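Local atomic coordinates of aminoglycoside 3'-phosphotransferase AphA1-IAB (Acinetobacter baumannii, PDB entry 4FEV), a protein that transfers phosphate from ATP to the 3'-hydroxyl of kanamycin and related aminoglycosides, thereby conferring bacterial resistance to these antibiotics. Residues P81-K86 with T100-K105; T106-L111 with F200-L205; A39-L44 with F54-K59. One frame throughout, in Å; residues are numbered along the deposited sequence.

Overall arrangement
The three contacts all touch one bound inhibitor, PP1, in a kinase-like fold. Interaction 3 comes first along the chain and joins strands 40-45 and 53-59 of the five-stranded antiparallel sheet. Interaction 1 follows, bringing the loop that leads into edge strand 85-91 to the end of strand 94-100 and the linker that follows. Interaction 2 closes last, placing the start of helix 107-113 against the loop before strand 205-208. Centres of interactions 1 and 2 are about 15 Å apart, those of 1 and 3 about 14 Å, those of 2 and 3 about 20 Å. Interaction 1 touches both others, so the linker ties the sheet to the catalytic half across the inhibitor pocket.

Interaction 1 (P81-K86 with T100-K105); sequences PLPTIK and TAIPGK. With PP1 (1-ter-butyl-3-p-tolyl-1H-pyrazolo[3,4-D]pyrimidin-4-ylamine), chain H.
P83 and I102 meet beside the flat bicyclic ring of PP1. F54 lies over one face of it, while P83 CG comes obliquely at the rim, 3.6 Å from PP1 C2 and displaced to the other side of the plane. The pyrimidine turns the edge carrying N7 and N10 to the backbone of I102: I102 N donates to PP1 N7 at 3.0 Å, and PP1 N10 donates to I102 O at 2.9 Å. This two-point grip is how kinase hinges hold adenine-like rings. Rigid and apolar, P83 suits a pocket wall; its CD also packs on I102 CD1 at 3.5 Å.

Farther along, two threonines pair reciprocally. T84 N donates to T100 OG1 in a nearly straight bond (3.1 Å, 163°), while T100 N returns one to T84 O in the carbonyl plane (3.0 Å). OG1 faces T84 because it sits between the backbone N and the carbonyl carbon (chi1 61°). By contrast, T100 O is buried without a polar partner, with P83 CB against it.

Around this pair, L82 turns to helix 61-76 and strand 211-215, I102 packs on I213 and I216, and T100 rests on L53 of the neighbouring strand 53-59.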
loop_
_atom_site.group_PDB
_atom_site.type_symbol
_atom_site.label_atom_id
_atom_site.label_comp_id
_atom_site.label_asym_id
_atom_site.label_seq_id
_atom_site.Cartn_x
_atom_site.Cartn_y
_atom_site.Cartn_z
ATOM N N PRO A 81 7.004 11.395 -2.485
ATOM C CA PRO A 81 5.910 12.257 -2.019
ATOM C C PRO A 81 4.823 11.465 -1.272
ATOM O O PRO A 81 4.111 10.652 -1.881
ATOM C CB PRO A 81 5.355 12.853 -3.323
ATOM C CG PRO A 81 5.675 11.828 -4.374
ATOM C CD PRO A 81 7.000 11.235 -3.955
ATOM N N LEU A 82 4.698 11.727 0.028
ATOM C CA LEU A 82 3.842 10.942 0.918
ATOM C C LEU A 82 3.026 11.848 1.819
ATOM O O LEU A 82 3.385 12.999 2.015
ATOM C CB LEU A 82 4.700 10.044 1.826
ATOM C CG LEU A 82 5.452 8.868 1.220
ATOM C CD1 LEU A 82 5.945 7.935 2.315
ATOM C CD2 LEU A 82 4.542 8.143 0.291
ATOM N N PRO A 83 1.940 11.317 2.405
ATOM C CA PRO A 83 1.257 12.070 3.462
ATOM C C PRO A 83 2.194 12.358 4.638
ATOM O O PRO A 83 3.050 11.528 4.958
ATOM C CB PRO A 83 0.142 11.116 3.902
ATOM C CG PRO A 83 -0.148 10.302 2.669
ATOM C CD PRO A 83 1.227 10.075 2.059
ATOM N N THR A 84 2.021 13.511 5.278
ATOM C CA THR A 84 2.868 13.894 6.409
ATOM C C THR A 84 2.226 13.479 7.737
ATOM O O THR A 84 1.032 13.697 7.943
ATOM C CB THR A 84 3.095 15.414 6.402
ATOM O OG1 THR A 84 3.692 15.793 5.155
ATOM C CG2 THR A 84 3.995 15.842 7.553
ATOM N N ILE A 85 3.015 12.872 8.621
ATOM C CA ILE A 85 2.536 12.495 9.956
ATOM C C ILE A 85 2.351 13.735 10.819
ATOM O O ILE A 85 3.305 14.476 11.068
ATOM C CB ILE A 85 3.518 11.506 10.658
ATOM C CG1 ILE A 85 3.691 10.224 9.826
ATOM C CG2 ILE A 85 3.049 11.180 12.068
ATOM C CD1 ILE A 85 4.905 9.400 10.215
ATOM N N LYS A 86 1.120 13.987 11.257
ATOM C CA LYS A 86 0.870 15.086 12.182
ATOM C C LYS A 86 1.000 14.597 13.615
ATOM O O LYS A 86 1.524 15.300 14.478
ATOM C CB LYS A 86 -0.518 15.694 11.980
ATOM C CG LYS A 86 -0.588 16.745 10.890
ATOM C CD LYS A 86 -1.821 17.620 11.077
ATOM C CE LYS A 86 -1.451 19.095 11.202
ATOM N NZ LYS A 86 -0.780 19.600 9.967
ATOM N N THR A 100 -1.729 14.317 6.946
ATOM C CA THR A 100 -2.278 15.289 6.001
ATOM C C THR A 100 -2.766 14.571 4.748
ATOM O O THR A 100 -2.153 13.615 4.294
ATOM C CB THR A 100 -1.234 16.332 5.568
ATOM O OG1 THR A 100 -0.143 15.668 4.918
ATOM C CG2 THR A 100 -0.719 17.136 6.776
ATOM N N ALA A 101 -3.882 15.025 4.195
ATOM C CA ALA A 101 -4.394 14.407 2.985
ATOM C C ALA A 101 -3.553 14.849 1.797
ATOM O O ALA A 101 -3.072 15.977 1.744
ATOM C CB ALA A 101 -5.864 14.773 2.772
ATOM N N ILE A 102 -3.339 13.941 0.860
ATOM C CA ILE A 102 -2.837 14.337 -0.438
ATOM C C ILE A 102 -4.058 14.673 -1.286
ATOM O O ILE A 102 -4.897 13.804 -1.545
ATOM C CB ILE A 102 -2.041 13.200 -1.092
ATOM C CG1 ILE A 102 -0.810 12.861 -0.249
ATOM C CG2 ILE A 102 -1.625 13.584 -2.497
ATOM C CD1 ILE A 102 -0.050 11.704 -0.800
ATOM N N PRO A 103 -4.178 15.940 -1.711
ATOM C CA PRO A 103 -5.350 16.348 -2.499
ATOM C C PRO A 103 -5.429 15.622 -3.835
ATOM O O PRO A 103 -4.400 15.303 -4.439
ATOM C CB PRO A 103 -5.111 17.838 -2.737
ATOM C CG PRO A 103 -3.631 18.010 -2.616
ATOM C CD PRO A 103 -3.194 17.028 -1.577
ATOM N N GLY A 104 -6.649 15.353 -4.288
ATOM C CA GLY A 104 -6.858 14.768 -5.596
ATOM C C GLY A 104 -7.700 13.509 -5.591
ATOM O O GLY A 104 -8.433 13.239 -4.639
ATOM N N LYS A 105 -7.575 12.734 -6.664
ATOM C CA LYS A 105 -8.367 11.530 -6.867
ATOM C C LYS A 105 -7.414 10.373 -7.102
ATOM O O LYS A 105 -6.273 10.577 -7.531
ATOM C CB LYS A 105 -9.284 11.687 -8.089
ATOM C CG LYS A 105 -10.357 12.775 -7.969
ATOM C CD LYS A 105 -10.859 13.177 -9.339
ATOM C CE LYS A 105 -11.902 14.276 -9.240
ATOM N NZ LYS A 105 -12.158 14.923 -10.557
HETATM N N1 PP1 H . -5.989 7.758 2.641
HETATM C C2 PP1 H . -3.748 10.567 2.455
HETATM N N3 PP1 H . -4.219 9.426 2.919
HETATM C C4 PP1 H . -5.314 8.871 2.365
HETATM C C5 PP1 H . -5.957 9.482 1.298
HETATM C C6 PP1 H . -5.415 10.692 0.838
HETATM N N7 PP1 H . -4.334 11.179 1.442
HETATM N N8 PP1 H . -6.960 7.601 1.890
HETATM C C9 PP1 H . -7.011 8.601 0.998
HETATM N N10 PP1 H . -5.897 11.414 -0.175
HETATM C C11 PP1 H . -8.027 8.742 0.043
HETATM C C12 PP1 H . -8.034 9.717 -0.948
HETATM C C13 PP1 H . -9.065 9.807 -1.875
HETATM C C14 PP1 H . -10.113 8.903 -1.822
HETATM C C15 PP1 H . -10.120 7.912 -0.844
HETATM C C16 PP1 H . -9.075 7.827 0.072
HETATM C C24 PP1 H . -11.248 8.999 -2.842
HETATM C C28 PP1 H . -5.621 6.792 3.717
HETATM C C29 PP1 H . -6.625 5.640 3.653
HETATM C C33 PP1 H . -4.202 6.263 3.441
HETATM C C37 PP1 H . -5.680 7.494 5.080
#

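Interaction 2 (T106-L111 with F200-L205); sequences TAFQVL and FSLDNL. With PP1 (1-ter-butyl-3-p-tolyl-1H-pyrazolo[3,4-D]pyrimidin-4-ylamine), chain H.
T106 begins the contact by setting its methyl, CG2, 3.3 Å from D203 O. Its OG1, turned back over the helix start, caps helix 107-113 by accepting from Q109 N. The side chain of Q109 answers: T106 N donates to a lone pair of Q109 OE1 at 3.0 Å. The two form a capping box, for which threonine and glutamine both have the needed acceptors. One water links T106 OG1 with D203 OD1, donating to the carboxylate at 2.6 Å.

A107 N follows with a bent bond to L205 O (2.8 Å, 140°), and its small CB lets the loop come close, meeting L202 CD2. F108 N then donates to L202 O at 3.1 Å from well above the carbonyl plane. Its CB packs on L202 CB; with CG anti to the backbone N (chi1 -177°), the ring leads away alongside the D203 carboxylate, their planes 64° apart. L111 CD1 crosses L202 CD1 at about a right angle, 3.8 Å away. The branched side chain of L202 thus packs among A107, F108 and L111.

The N-H groups of the first helical turn are therefore met by oxygens of the S201-N204 turn, of L205 and of T106 itself. The positive end of the helix dipole probably favours these carbonyls, holding the loop that follows D199, the probable proton acceptor, whose O receives N204 ND2. D203 itself lies near the bound kanamycin A.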
loop_
_atom_site.group_PDB
_atom_site.type_symbol
_atom_site.label_atom_id
_atom_site.label_comp_id
_atom_site.label_asym_id
_atom_site.label_seq_id
_atom_site.Cartn_x
_atom_site.Cartn_y
_atom_site.Cartn_z
ATOM N N THR A 106 -7.865 9.160 -6.809
ATOM C CA THR A 106 -7.041 7.981 -7.050
ATOM C C THR A 106 -6.873 7.739 -8.543
ATOM O O THR A 106 -7.660 8.243 -9.360
ATOM C CB THR A 106 -7.667 6.720 -6.437
ATOM O OG1 THR A 106 -8.895 6.412 -7.123
ATOM C CG2 THR A 106 -7.927 6.920 -4.953
ATOM N N ALA A 107 -5.849 6.964 -8.894
ATOM C CA ALA A 107 -5.635 6.540 -10.267
ATOM C C ALA A 107 -6.906 5.873 -10.804
ATOM O O ALA A 107 -7.305 6.110 -11.946
ATOM C CB ALA A 107 -4.446 5.577 -10.347
ATOM N N PHE A 108 -7.529 5.047 -9.968
ATOM C CA PHE A 108 -8.752 4.338 -10.345
ATOM C C PHE A 108 -9.846 5.337 -10.705
ATOM O O PHE A 108 -10.502 5.217 -11.748
ATOM C CB PHE A 108 -9.230 3.428 -9.207
ATOM C CG PHE A 108 -10.451 2.602 -9.565
ATOM C CD1 PHE A 108 -10.312 1.396 -10.240
ATOM C CD2 PHE A 108 -11.727 3.046 -9.251
ATOM C CE1 PHE A 108 -11.442 0.636 -10.582
ATOM C CE2 PHE A 108 -12.851 2.298 -9.588
ATOM C CZ PHE A 108 -12.706 1.096 -10.253
ATOM N N GLN A 109 -10.031 6.335 -9.845
ATOM C CA GLN A 109 -11.036 7.362 -10.093
ATOM C C GLN A 109 -10.808 8.126 -11.389
ATOM O O GLN A 109 -11.758 8.394 -12.137
ATOM C CB GLN A 109 -11.079 8.343 -8.937
ATOM C CG GLN A 109 -11.740 7.792 -7.700
ATOM C CD GLN A 109 -11.820 8.842 -6.624
ATOM O OE1 GLN A 109 -10.796 9.336 -6.158
ATOM N NE2 GLN A 109 -13.035 9.224 -6.254
ATOM N N VAL A 110 -9.557 8.483 -11.660
ATOM C CA VAL A 110 -9.274 9.301 -12.836
ATOM C C VAL A 110 -9.394 8.480 -14.113
ATOM O O VAL A 110 -9.793 9.004 -15.153
ATOM C CB VAL A 110 -7.906 10.044 -12.746
ATOM C CG1 VAL A 110 -7.902 11.000 -11.541
ATOM C CG2 VAL A 110 -6.759 9.065 -12.638
ATOM N N LEU A 111 -9.050 7.196 -14.028
ATOM C CA LEU A 111 -9.218 6.283 -15.153
ATOM C C LEU A 111 -10.689 6.161 -15.545
ATOM O O LEU A 111 -11.023 6.174 -16.731
ATOM C CB LEU A 111 -8.640 4.904 -14.827
ATOM C CG LEU A 111 -7.211 4.622 -15.302
ATOM C CD1 LEU A 111 -6.599 3.458 -14.542
ATOM C CD2 LEU A 111 -7.225 4.326 -16.792
ATOM N N PHE A 200 0.650 -1.722 -4.522
ATOM C CA PHE A 200 0.723 -0.705 -5.570
ATOM C C PHE A 200 -0.491 -0.851 -6.497
ATOM O O PHE A 200 -0.373 -1.220 -7.673
ATOM C CB PHE A 200 2.033 -0.840 -6.352
ATOM C CG PHE A 200 2.463 0.424 -7.047
ATOM C CD1 PHE A 200 3.046 1.454 -6.327
ATOM C CD2 PHE A 200 2.285 0.577 -8.416
ATOM C CE1 PHE A 200 3.453 2.624 -6.960
ATOM C CE2 PHE A 200 2.694 1.744 -9.061
ATOM C CZ PHE A 200 3.266 2.768 -8.328
ATOM N N SER A 201 -1.665 -0.583 -5.940
ATOM C CA SER A 201 -2.919 -0.706 -6.689
ATOM C C SER A 201 -3.357 0.657 -7.210
ATOM O O SER A 201 -2.809 1.694 -6.813
ATOM C CB SER A 201 -4.010 -1.243 -5.766
ATOM O OG SER A 201 -4.336 -0.259 -4.801
ATOM N N LEU A 202 -4.374 0.668 -8.076
ATOM C CA LEU A 202 -4.893 1.930 -8.603
ATOM C C LEU A 202 -5.553 2.785 -7.517
ATOM O O LEU A 202 -5.764 3.983 -7.709
ATOM C CB LEU A 202 -5.900 1.666 -9.737
ATOM C CG LEU A 202 -5.372 1.014 -11.024
ATOM C CD1 LEU A 202 -6.530 0.700 -11.998
ATOM C CD2 LEU A 202 -4.329 1.915 -11.688
ATOM N N ASP A 203 -5.905 2.171 -6.386
ATOM C CA ASP A 203 -6.511 2.912 -5.274
ATOM C C ASP A 203 -5.503 3.729 -4.456
ATOM O O ASP A 203 -5.888 4.627 -3.702
ATOM C CB ASP A 203 -7.225 1.960 -4.306
ATOM C CG ASP A 203 -8.430 1.269 -4.929
ATOM O OD1 ASP A 203 -9.109 1.890 -5.782
ATOM O OD2 ASP A 203 -8.700 0.104 -4.559
ATOM N N ASN A 204 -4.224 3.397 -4.575
ATOM C CA ASN A 204 -3.202 3.939 -3.665
ATOM C C ASN A 204 -2.258 4.973 -4.291
ATOM O O ASN A 204 -1.253 5.372 -3.689
ATOM C CB ASN A 204 -2.399 2.795 -3.041
ATOM C CG ASN A 204 -3.227 1.993 -2.045
ATOM O OD1 ASN A 204 -4.204 2.506 -1.513
ATOM N ND2 ASN A 204 -2.837 0.739 -1.787
ATOM N N LEU A 205 -2.594 5.398 -5.502
ATOM C CA LEU A 205 -1.836 6.415 -6.211
ATOM C C LEU A 205 -2.745 7.597 -6.477
ATOM O O LEU A 205 -3.853 7.419 -6.957
ATOM C CB LEU A 205 -1.290 5.822 -7.504
ATOM C CG LEU A 205 -0.197 4.820 -7.098
ATOM C CD1 LEU A 205 -0.165 3.560 -7.934
ATOM C CD2 LEU A 205 1.150 5.527 -7.085
HETATM N N1 PP1 H . -5.989 7.758 2.641
HETATM C C2 PP1 H . -3.748 10.567 2.455
HETATM N N3 PP1 H . -4.219 9.426 2.919
HETATM C C4 PP1 H . -5.314 8.871 2.365
HETATM C C5 PP1 H . -5.957 9.482 1.298
HETATM C C6 PP1 H . -5.415 10.692 0.838
HETATM N N7 PP1 H . -4.334 11.179 1.442
HETATM N N8 PP1 H . -6.960 7.601 1.890
HETATM C C9 PP1 H . -7.011 8.601 0.998
HETATM N N10 PP1 H . -5.897 11.414 -0.175
HETATM C C11 PP1 H . -8.027 8.742 0.043
HETATM C C12 PP1 H . -8.034 9.717 -0.948
HETATM C C13 PP1 H . -9.065 9.807 -1.875
HETATM C C14 PP1 H . -10.113 8.903 -1.822
HETATM C C15 PP1 H . -10.120 7.912 -0.844
HETATM C C16 PP1 H . -9.075 7.827 0.072
HETATM C C24 PP1 H . -11.248 8.999 -2.842
HETATM C C28 PP1 H . -5.621 6.792 3.717
HETATM C C29 PP1 H . -6.625 5.640 3.653
HETATM C C33 PP1 H . -4.202 6.263 3.441
HETATM C C37 PP1 H . -5.680 7.494 5.080
HETATM O O HOH W 1 -10.205 4.299 -5.842
#

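Interaction 3 (A39-L44 with F54-K59); sequences ATIYRL and FLKHGK. With PP1 (1-ter-butyl-3-p-tolyl-1H-pyrazolo[3,4-D]pyrimidin-4-ylamine), chain H.
F54 and I41 form the apolar centre of an antiparallel beta hairpin, strands 40-45 and 53-59, in the kinase-like sheet that roofs the nucleotide site. I41 CG2 touches F54 CD1 at 3.9 Å, and the face of the F54 ring lies over the PP1 bicycle, CE2 coming within 3.4 Å of PP1 C6. A flat aromatic side chain suits this lid over a flat heterocycle. I41 CD1 adds to the cover by meeting the tert-butyl methyl C29.

R43 belongs to the same face. Its CB, CG and CD run past CE1 and CZ of F54, a course set by a chi1 of -173°, the nearest being R43 CB to F54 CE1 at 3.7 Å. Its guanidinium, bent away at chi3, reaches a salt bridge with E52.

On the opposite face Y42 pairs with L55. Their backbones share two nearly straight bonds, Y42 N to L55 O and L55 N to Y42 O, both 2.9 Å long; L44 CD1 packs on L55 CB from beside the pair. T40 and H57 repeat the hydrogen-bonded pairing, though T40 N to H57 O is more bent (138°).

K56, extended beyond CG, lies past A39 and forms salt bridges with E69 and D217, consistent with the lysine-glutamate pair of protein kinases. H57 NE2 is bonded to D94. At the polar rim, one water lies in the plane of both rings, 2.9 Å from Y42 OH and 2.8 Å from H57 ND1.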
loop_
_atom_site.group_PDB
_atom_site.type_symbol
_atom_site.label_atom_id
_atom_site.label_comp_id
_atom_site.label_asym_id
_atom_site.label_seq_id
_atom_site.Cartn_x
_atom_site.Cartn_y
_atom_site.Cartn_z
ATOM N N ALA A 39 -7.991 -0.805 9.436
ATOM C CA ALA A 39 -8.203 0.305 10.340
ATOM C C ALA A 39 -9.436 1.119 9.960
ATOM O O ALA A 39 -9.762 1.262 8.778
ATOM C CB ALA A 39 -6.967 1.191 10.361
ATOM N N THR A 40 -10.126 1.640 10.968
ATOM C CA THR A 40 -11.174 2.615 10.728
ATOM C C THR A 40 -10.528 3.892 10.195
ATOM O O THR A 40 -9.541 4.377 10.748
ATOM C CB THR A 40 -11.958 2.918 12.013
ATOM O OG1 THR A 40 -12.508 1.700 12.537
ATOM C CG2 THR A 40 -13.082 3.905 11.732
ATOM N N ILE A 41 -11.072 4.426 9.108
ATOM C CA ILE A 41 -10.520 5.625 8.493
ATOM C C ILE A 41 -11.493 6.804 8.569
ATOM O O ILE A 41 -12.632 6.709 8.106
ATOM C CB ILE A 41 -10.159 5.363 7.031
ATOM C CG1 ILE A 41 -9.102 4.253 6.951
ATOM C CG2 ILE A 41 -9.682 6.665 6.363
ATOM C CD1 ILE A 41 -8.965 3.639 5.581
ATOM N N TYR A 42 -11.034 7.905 9.160
ATOM C CA TYR A 42 -11.799 9.156 9.209
ATOM C C TYR A 42 -11.194 10.217 8.305
ATOM O O TYR A 42 -9.977 10.427 8.307
ATOM C CB TYR A 42 -11.837 9.714 10.632
ATOM C CG TYR A 42 -12.463 8.789 11.644
ATOM C CD1 TYR A 42 -13.843 8.683 11.757
ATOM C CD2 TYR A 42 -11.674 8.027 12.489
ATOM C CE1 TYR A 42 -14.419 7.840 12.683
ATOM C CE2 TYR A 42 -12.235 7.181 13.416
ATOM C CZ TYR A 42 -13.609 7.090 13.511
ATOM O OH TYR A 42 -14.169 6.245 14.438
ATOM N N ARG A 43 -12.047 10.894 7.543
ATOM C CA ARG A 43 -11.636 12.086 6.815
ATOM C C ARG A 43 -12.050 13.317 7.615
ATOM O O ARG A 43 -13.189 13.421 8.068
ATOM C CB ARG A 43 -12.262 12.119 5.421
ATOM C CG ARG A 43 -11.753 13.247 4.521
ATOM C CD ARG A 43 -12.265 13.079 3.079
ATOM N NE ARG A 43 -13.696 13.359 2.968
ATOM C CZ ARG A 43 -14.199 14.555 2.678
ATOM N NH1 ARG A 43 -15.512 14.729 2.596
ATOM N NH2 ARG A 43 -13.388 15.582 2.464
ATOM N N LEU A 44 -11.108 14.234 7.799
ATOM C CA LEU A 44 -11.338 15.459 8.553
ATOM C C LEU A 44 -11.244 16.620 7.586
ATOM O O LEU A 44 -10.237 16.789 6.910
ATOM C CB LEU A 44 -10.300 15.617 9.661
ATOM C CG LEU A 44 -10.417 14.681 10.865
ATOM C CD1 LEU A 44 -9.889 13.291 10.563
ATOM C CD2 LEU A 44 -9.690 15.281 12.056
ATOM N N PHE A 54 -6.407 12.907 7.375
ATOM C CA PHE A 54 -6.939 11.571 7.602
ATOM C C PHE A 54 -6.508 11.006 8.951
ATOM O O PHE A 54 -5.367 11.192 9.384
ATOM C CB PHE A 54 -6.541 10.626 6.469
ATOM C CG PHE A 54 -7.372 10.800 5.241
ATOM C CD1 PHE A 54 -8.594 10.161 5.129
ATOM C CD2 PHE A 54 -6.948 11.616 4.204
ATOM C CE1 PHE A 54 -9.383 10.328 4.003
ATOM C CE2 PHE A 54 -7.735 11.782 3.066
ATOM C CZ PHE A 54 -8.950 11.138 2.972
ATOM N N LEU A 55 -7.431 10.317 9.614
ATOM C CA LEU A 55 -7.117 9.672 10.882
ATOM C C LEU A 55 -7.400 8.170 10.841
ATOM O O LEU A 55 -8.544 7.745 10.643
ATOM C CB LEU A 55 -7.883 10.338 12.025
ATOM C CG LEU A 55 -7.754 9.749 13.433
ATOM C CD1 LEU A 55 -6.304 9.769 13.916
ATOM C CD2 LEU A 55 -8.645 10.518 14.402
ATOM N N LYS A 56 -6.350 7.372 11.023
ATOM C CA LYS A 56 -6.482 5.924 11.094
ATOM C C LYS A 56 -6.504 5.440 12.537
ATOM O O LYS A 56 -5.678 5.849 13.357
ATOM C CB LYS A 56 -5.325 5.236 10.383
ATOM C CG LYS A 56 -5.477 5.088 8.905
ATOM C CD LYS A 56 -4.545 3.983 8.421
ATOM C CE LYS A 56 -4.604 3.832 6.921
ATOM N NZ LYS A 56 -3.832 2.646 6.471
ATOM N N HIS A 57 -7.443 4.549 12.841
ATOM C CA HIS A 57 -7.532 3.960 14.165
ATOM C C HIS A 57 -7.516 2.441 14.072
ATOM O O HIS A 57 -8.434 1.827 13.507
ATOM C CB HIS A 57 -8.801 4.425 14.875
ATOM C CG HIS A 57 -9.036 3.748 16.190
ATOM N ND1 HIS A 57 -10.295 3.427 16.648
ATOM C CD2 HIS A 57 -8.172 3.331 17.145
ATOM C CE1 HIS A 57 -10.197 2.838 17.826
ATOM N NE2 HIS A 57 -8.918 2.765 18.149
ATOM N N GLY A 58 -6.481 1.834 14.638
ATOM C CA GLY A 58 -6.385 0.384 14.682
ATOM C C GLY A 58 -6.504 -0.142 16.099
ATOM O O GLY A 58 -5.856 0.369 17.008
ATOM N N LYS A 59 -7.338 -1.162 16.285
ATOM C CA LYS A 59 -7.490 -1.826 17.577
ATOM C C LYS A 59 -6.935 -3.241 17.487
ATOM O O LYS A 59 -7.082 -3.899 16.459
ATOM C CB LYS A 59 -8.983 -1.897 17.954
ATOM C CG LYS A 59 -9.273 -2.400 19.372
ATOM C CD LYS A 59 -9.392 -1.259 20.363
ATOM C CE LYS A 59 -9.225 -1.727 21.808
ATOM N NZ LYS A 59 -9.080 -0.573 22.761
HETATM N N1 PP1 H . -5.989 7.758 2.641
HETATM C C2 PP1 H . -3.748 10.567 2.455
HETATM N N3 PP1 H . -4.219 9.426 2.919
HETATM C C4 PP1 H . -5.314 8.871 2.365
HETATM C C5 PP1 H . -5.957 9.482 1.298
HETATM C C6 PP1 H . -5.415 10.692 0.838
HETATM N N7 PP1 H . -4.334 11.179 1.442
HETATM N N8 PP1 H . -6.960 7.601 1.890
HETATM C C9 PP1 H . -7.011 8.601 0.998
HETATM N N10 PP1 H . -5.897 11.414 -0.175
HETATM C C11 PP1 H . -8.027 8.742 0.043
HETATM C C12 PP1 H . -8.034 9.717 -0.948
HETATM C C13 PP1 H . -9.065 9.807 -1.875
HETATM C C14 PP1 H . -10.113 8.903 -1.822
HETATM C C15 PP1 H . -10.120 7.912 -0.844
HETATM C C16 PP1 H . -9.075 7.827 0.072
HETATM C C24 PP1 H . -11.248 8.999 -2.842
HETATM C C28 PP1 H . -5.621 6.792 3.717
HETATM C C29 PP1 H . -6.625 5.640 3.653
HETATM C C33 PP1 H . -4.202 6.263 3.441
HETATM C C37 PP1 H . -5.680 7.494 5.080
HETATM O O HOH W 2 -12.884 4.095 15.956
#